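Local structure of Cry23AA1 (Bacillus thuringiensis, 4RHZ) at residues 146-151 with 229-234; 57-62 with 140-145. The protein is an aerolysin-family toxin that forms a binary complex with Cry37Aa1, binds zinc, and probably acts by forming pores in the membranes of target cells. All coordinates share one frame; numbering follows the deposited sequence. Where two conformers were deposited one is given.

Interaction 1: 146-151 with 229-234; sequences TYVEAA and IQVTEY
With CG of Tyr147 set between its own backbone N and carbonyl carbon (chi1 69°) and CG of Tyr234 trans to the backbone N (chi1 -153°), the two tyrosines rise side by side from one face of the sheet, and CB of Tyr234 comes over a face of the Tyr147 ring. This is a CH-pi contact, with CB of Tyr234 4.2 Å from the centroid of the Tyr147 ring and 28° off its normal. The backbones beneath form a regular antiparallel ladder in the long sheet of this aerolysin-type fold. Tyr147, Glu149 and Ala151 make hydrogen-bonded pairs with Tyr234, Thr232 and Gln230, two bonds to each pair; Thr232 N to Glu149 O, at 2.8 Å, is almost straight. Between them lie the non-hydrogen-bonded pairs Val148 with Glu233 and Ala150 with Val231, whose side chains project from the other face. There CG2 of Val148 lies 3.7 Å from CG of Glu233 and 3.8 Å from CG1 of Val231, while CB of Ala150 approaches CG2 of Val231 at 4.2 Å. At the end of the ladder, CG2 of Thr146 sits 3.2 Å from the Tyr234 carbonyl O. The tyrosine face also meets the partner toxin: in the conformer given, OH of Tyr234 hydrogen-bonds to Asp35 OD2 of the Cry37Aa1 chain, and the Gln230 amide bonds to backbone atoms of Cys99 and Lys97 of that chain. Main-chain bonds thus join the strands, while polar side-chain ends on the tyrosine face are hydrogen-bonded to Cry37Aa1.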
loop_
_atom_site.group_PDB
_atom_site.type_symbol
_atom_site.label_atom_id
_atom_site.label_comp_id
_atom_site.label_asym_id
_atom_site.label_seq_id
_atom_site.Cartn_x
_atom_site.Cartn_y
_atom_site.Cartn_z
ATOM N N THR A 146 21.043 27.757 18.809
ATOM C CA THR A 146 20.203 26.579 18.604
ATOM C C THR A 146 20.558 26.010 17.255
ATOM O O THR A 146 20.918 26.742 16.318
ATOM C CB THR A 146 18.724 26.977 18.635
ATOM O OG1 THR A 146 18.458 27.571 19.910
ATOM C CG2 THR A 146 17.807 25.792 18.451
ATOM N N TYR A 147 20.489 24.695 17.145
ATOM C CA TYR A 147 20.524 24.140 15.820
ATOM C C TYR A 147 19.198 23.484 15.484
ATOM O O TYR A 147 18.348 23.196 16.356
ATOM C CB TYR A 147 21.688 23.233 15.652
ATOM C CG TYR A 147 21.624 21.944 16.426
ATOM C CD1 TYR A 147 21.184 20.743 15.805
ATOM C CD2 TYR A 147 22.067 21.891 17.759
ATOM C CE1 TYR A 147 21.166 19.534 16.486
ATOM C CE2 TYR A 147 22.052 20.714 18.457
ATOM C CZ TYR A 147 21.595 19.530 17.814
ATOM O OH TYR A 147 21.604 18.385 18.549
ATOM N N VAL A 148 19.024 23.283 14.194
ATOM C CA VAL A 148 17.829 22.723 13.661
ATOM C C VAL A 148 18.277 21.504 12.805
ATOM O O VAL A 148 19.332 21.536 12.109
ATOM C CB VAL A 148 17.094 23.865 12.962
ATOM C CG1 VAL A 148 16.938 23.702 11.554
ATOM C CG2 VAL A 148 15.832 24.252 13.690
ATOM N N GLU A 149 17.542 20.411 12.934
ATOM C CA GLU A 149 17.673 19.295 11.991
ATOM C C GLU A 149 16.363 19.253 11.222
ATOM O O GLU A 149 15.296 19.031 11.858
ATOM C CB GLU A 149 17.875 17.965 12.725
ATOM C CG GLU A 149 19.352 17.596 12.929
ATOM C CD GLU A 149 19.607 16.536 14.009
ATOM O OE1 GLU A 149 18.655 15.867 14.449
ATOM O OE2 GLU A 149 20.766 16.381 14.450
ATOM N N ALA A 150 16.427 19.508 9.907
ATOM C CA ALA A 150 15.224 19.452 9.085
ATOM C C ALA A 150 15.373 18.136 8.298
ATOM O O ALA A 150 16.329 17.971 7.484
ATOM C CB ALA A 150 15.075 20.679 8.132
ATOM N N ALA A 151 14.512 17.182 8.622
ATOM C CA ALA A 151 14.562 15.836 7.948
ATOM C C ALA A 151 13.450 15.777 6.878
ATOM O O ALA A 151 12.318 16.147 7.125
ATOM C CB ALA A 151 14.401 14.702 8.997
ATOM N N ILE A 229 8.312 17.827 5.929
ATOM C CA ILE A 229 9.600 18.346 6.442
ATOM C C ILE A 229 9.506 18.324 7.937
ATOM O O ILE A 229 8.627 18.960 8.526
ATOM C CB ILE A 229 9.882 19.736 5.937
ATOM C CG1 ILE A 229 10.167 19.644 4.420
ATOM C CG2 ILE A 229 11.095 20.309 6.669
ATOM C CD1 ILE A 229 10.161 20.952 3.712
ATOM N N GLN A 230 10.358 17.545 8.575
ATOM C CA GLN A 230 10.196 17.350 9.978
ATOM C C GLN A 230 11.335 18.117 10.668
ATOM O O GLN A 230 12.525 17.841 10.432
ATOM C CB GLN A 230 10.301 15.826 10.274
ATOM C CG GLN A 230 10.493 15.448 11.716
ATOM C CD GLN A 230 10.962 14.009 11.896
ATOM O OE1 GLN A 230 10.179 13.076 11.647
ATOM N NE2 GLN A 230 12.196 13.815 12.406
ATOM N N VAL A 231 10.978 19.069 11.524
ATOM C CA VAL A 231 12.008 20.007 12.058
ATOM C C VAL A 231 12.172 19.850 13.535
ATOM O O VAL A 231 11.206 20.032 14.321
ATOM C CB VAL A 231 11.683 21.470 11.726
ATOM C CG1 VAL A 231 12.815 22.425 12.294
ATOM C CG2 VAL A 231 11.591 21.668 10.170
ATOM N N THR A 232 13.403 19.524 13.919
ATOM C CA THR A 232 13.789 19.503 15.340
ATOM C C THR A 232 14.741 20.649 15.754
ATOM O O THR A 232 15.822 20.803 15.165
ATOM C CB THR A 232 14.453 18.119 15.713
ATOM O OG1 THR A 232 13.498 17.064 15.425
ATOM C CG2 THR A 232 14.728 18.061 17.148
ATOM N N GLU A 233 14.363 21.436 16.769
ATOM C CA GLU A 233 15.307 22.476 17.293
ATOM C C GLU A 233 15.876 21.965 18.571
ATOM O O GLU A 233 15.136 21.520 19.398
ATOM C CB GLU A 233 14.614 23.783 17.667
ATOM C CG GLU A 233 13.688 24.339 16.688
ATOM C CD GLU A 233 13.050 25.718 17.108
ATOM O OE1 GLU A 233 13.300 26.264 18.248
ATOM O OE2 GLU A 233 12.290 26.246 16.272
ATOM N N TYR A 234 17.180 22.057 18.721
ATOM C CA TYR A 234 17.810 21.689 19.936
ATOM C C TYR A 234 18.849 22.738 20.340
ATOM O O TYR A 234 19.521 23.352 19.511
ATOM C CB TYR A 234 18.470 20.338 19.834
ATOM C CG TYR A 234 18.553 19.674 21.181
ATOM C CD1 TYR A 234 17.452 18.965 21.698
ATOM C CD2 TYR A 234 19.720 19.747 21.950
ATOM C CE1 TYR A 234 17.521 18.333 22.939
ATOM C CE2 TYR A 234 19.792 19.123 23.194
ATOM C CZ TYR A 234 18.682 18.430 23.682
ATOM O OH TYR A 234 18.737 17.811 24.892
#

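Interaction 2: 57-62 with 140-145; sequences KRVDNT and VTIPPK
ND2 of Asn61 is gripped by several carbonyls where strands 50-61 and 126-142 run out at one end of the elongated, aerolysin-like beta structure. It gives a hydrogen bond of 2.8 Å to the carbonyl O of Ile142, which lies close to the plane of the Asn61 amide, and a weak one of 3.1 Å to the carbonyl O of Pro143. Tyr65 O accepts a further bond from the same nitrogen, and Asn61 OD1 takes one from Gly63 N, so the amide is fixed at both ends and its rotation is settled. The side chain reaches these acceptors because CG stands opposite the backbone N (chi1 180°), which carries the amide to the Ile142 and Pro143 carbonyls. Nearer the backbone of Asn61, the contact turns apolar. CB of Asn61 rests 3.5 Å from CG2 of Ile142, and the other branch of that isoleucine carries CD1 to within 3.5 Å of CG1 of Val59, the two side chains of Val59 and Ile142 crossing at about a right angle. The Pro143-Pro144 pair then leads the chain away from strand 126-142 toward strand 146-179, and Lys145 lies beside Thr62. Although CB of Lys145 points away from 57-62, a bend at chi2 (-64°) brings the chain back along Thr62, where NZ donates to the Thr62 carbonyl O at 2.7 Å, tilted 28° from the carbonyl plane.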
loop_
_atom_site.group_PDB
_atom_site.type_symbol
_atom_site.label_atom_id
_atom_site.label_comp_id
_atom_site.label_asym_id
_atom_site.label_seq_id
_atom_site.Cartn_x
_atom_site.Cartn_y
_atom_site.Cartn_z
ATOM N N LYS A 57 18.898 18.108 6.737
ATOM C CA LYS A 57 19.712 19.296 6.619
ATOM C C LYS A 57 19.775 19.918 8.012
ATOM O O LYS A 57 18.724 20.170 8.644
ATOM C CB LYS A 57 19.076 20.232 5.588
ATOM C CG LYS A 57 19.381 19.774 4.181
ATOM C CD LYS A 57 19.030 20.690 3.070
ATOM C CE LYS A 57 19.468 20.017 1.721
ATOM N NZ LYS A 57 19.137 20.861 0.545
ATOM N N ARG A 58 21.009 20.071 8.494
ATOM C CA ARG A 58 21.254 20.622 9.788
ATOM C C ARG A 58 21.818 22.085 9.628
ATOM O O ARG A 58 22.740 22.349 8.787
ATOM C CB ARG A 58 22.260 19.740 10.544
ATOM C CG ARG A 58 22.535 20.229 11.960
ATOM C CD ARG A 58 23.643 19.425 12.760
ATOM N NE ARG A 58 24.156 20.206 13.892
ATOM C CZ ARG A 58 24.607 19.718 15.066
ATOM N NH1 ARG A 58 24.563 18.395 15.313
ATOM N NH2 ARG A 58 25.084 20.557 16.021
ATOM N N VAL A 59 21.302 22.993 10.461
ATOM C CA VAL A 59 21.750 24.407 10.468
ATOM C C VAL A 59 21.969 24.819 11.906
ATOM O O VAL A 59 21.030 24.818 12.680
ATOM C CB VAL A 59 20.741 25.390 9.828
ATOM C CG1 VAL A 59 21.360 26.815 9.675
ATOM C CG2 VAL A 59 20.278 24.915 8.421
ATOM N N ASP A 60 23.215 25.146 12.235
ATOM C CA ASP A 60 23.607 25.671 13.545
ATOM C C ASP A 60 23.619 27.237 13.538
ATOM O O ASP A 60 24.335 27.853 12.718
ATOM C CB ASP A 60 24.988 25.139 13.905
ATOM C CG ASP A 60 24.989 23.602 14.160
ATOM O OD1 ASP A 60 24.389 22.799 13.408
ATOM O OD2 ASP A 60 25.605 23.152 15.127
ATOM N N ASN A 61 22.773 27.851 14.373
ATOM C CA ASN A 61 22.810 29.277 14.623
ATOM C C ASN A 61 23.669 29.543 15.876
ATOM O O ASN A 61 23.184 29.508 17.017
ATOM C CB ASN A 61 21.393 29.827 14.809
ATOM C CG ASN A 61 21.382 31.399 15.098
ATOM O OD1 ASN A 61 22.408 32.037 15.034
ATOM N ND2 ASN A 61 20.216 31.953 15.447
ATOM N N THR A 62 24.960 29.734 15.702
ATOM C CA THR A 62 25.793 29.920 16.899
ATOM C C THR A 62 25.752 31.379 17.431
ATOM O O THR A 62 26.479 31.685 18.356
ATOM C CB THR A 62 27.238 29.576 16.648
ATOM O OG1 THR A 62 27.712 30.439 15.616
ATOM C CG2 THR A 62 27.430 28.105 16.181
ATOM N N VAL A 140 12.755 28.450 7.876
ATOM C CA VAL A 140 12.625 28.279 9.305
ATOM C C VAL A 140 13.348 29.403 10.049
ATOM O O VAL A 140 14.364 29.937 9.590
ATOM C CB VAL A 140 13.165 26.884 9.778
ATOM C CG1 VAL A 140 14.588 26.680 9.342
ATOM C CG2 VAL A 140 13.103 26.787 11.309
ATOM N N THR A 141 12.809 29.725 11.210
ATOM C CA THR A 141 13.448 30.655 12.115
ATOM C C THR A 141 14.200 29.860 13.166
ATOM O O THR A 141 13.590 29.109 13.927
ATOM C CB THR A 141 12.391 31.523 12.787
ATOM O OG1 THR A 141 11.740 32.298 11.782
ATOM C CG2 THR A 141 13.037 32.469 13.820
ATOM N N ILE A 142 15.509 30.026 13.184
ATOM C CA ILE A 142 16.334 29.356 14.171
ATOM C C ILE A 142 16.702 30.271 15.366
ATOM O O ILE A 142 17.533 31.181 15.197
ATOM C CB ILE A 142 17.638 28.881 13.544
ATOM C CG1 ILE A 142 17.315 28.096 12.257
ATOM C CG2 ILE A 142 18.411 28.057 14.563
ATOM C CD1 ILE A 142 18.480 27.812 11.453
ATOM N N PRO A 143 16.158 29.996 16.567
ATOM C CA PRO A 143 16.575 30.817 17.690
ATOM C C PRO A 143 18.077 30.821 17.895
ATOM O O PRO A 143 18.789 30.015 17.334
ATOM C CB PRO A 143 15.860 30.191 18.906
ATOM C CG PRO A 143 14.590 29.592 18.300
ATOM C CD PRO A 143 15.126 29.025 16.951
ATOM N N PRO A 144 18.547 31.782 18.688
ATOM C CA PRO A 144 19.967 32.008 18.921
ATOM C C PRO A 144 20.506 30.822 19.660
ATOM O O PRO A 144 19.794 30.279 20.466
ATOM C CB PRO A 144 19.996 33.235 19.863
ATOM C CG PRO A 144 18.601 33.860 19.810
ATOM C CD PRO A 144 17.658 32.751 19.394
ATOM N N LYS A 145 21.759 30.459 19.433
ATOM C CA LYS A 145 22.380 29.344 20.151
ATOM C C LYS A 145 21.535 28.042 20.001
ATOM O O LYS A 145 21.315 27.326 20.953
ATOM C CB LYS A 145 22.593 29.699 21.664
ATOM C CG LYS A 145 23.369 31.015 21.929
ATOM C CD LYS A 145 24.792 30.968 21.420
ATOM C CE LYS A 145 25.481 32.340 21.581
ATOM N NZ LYS A 145 26.886 32.210 21.021
#

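How the interactions relate
Strand 146-179 links the two contacts: interaction 1 pairs it with strand 211-235, and on its other edge it pairs with strand 50-61, which carries the 57-62 segment of interaction 2. The join between them is direct, with probable backbone bonds from Lys57 N to Ala150 O and from Asn61 N to Thr146 O, and their centres are about 8 Å apart. Interaction 1 is the more buried and lies within the sheet, held by regular main-chain bonds. Interaction 2 is smaller, nearer the end of the molecule, and relies on side-chain bonds to main-chain carbonyls at the strand ends and in the adjoining loops, with a small apolar patch. Cry37Aa1 touches the first but not the second.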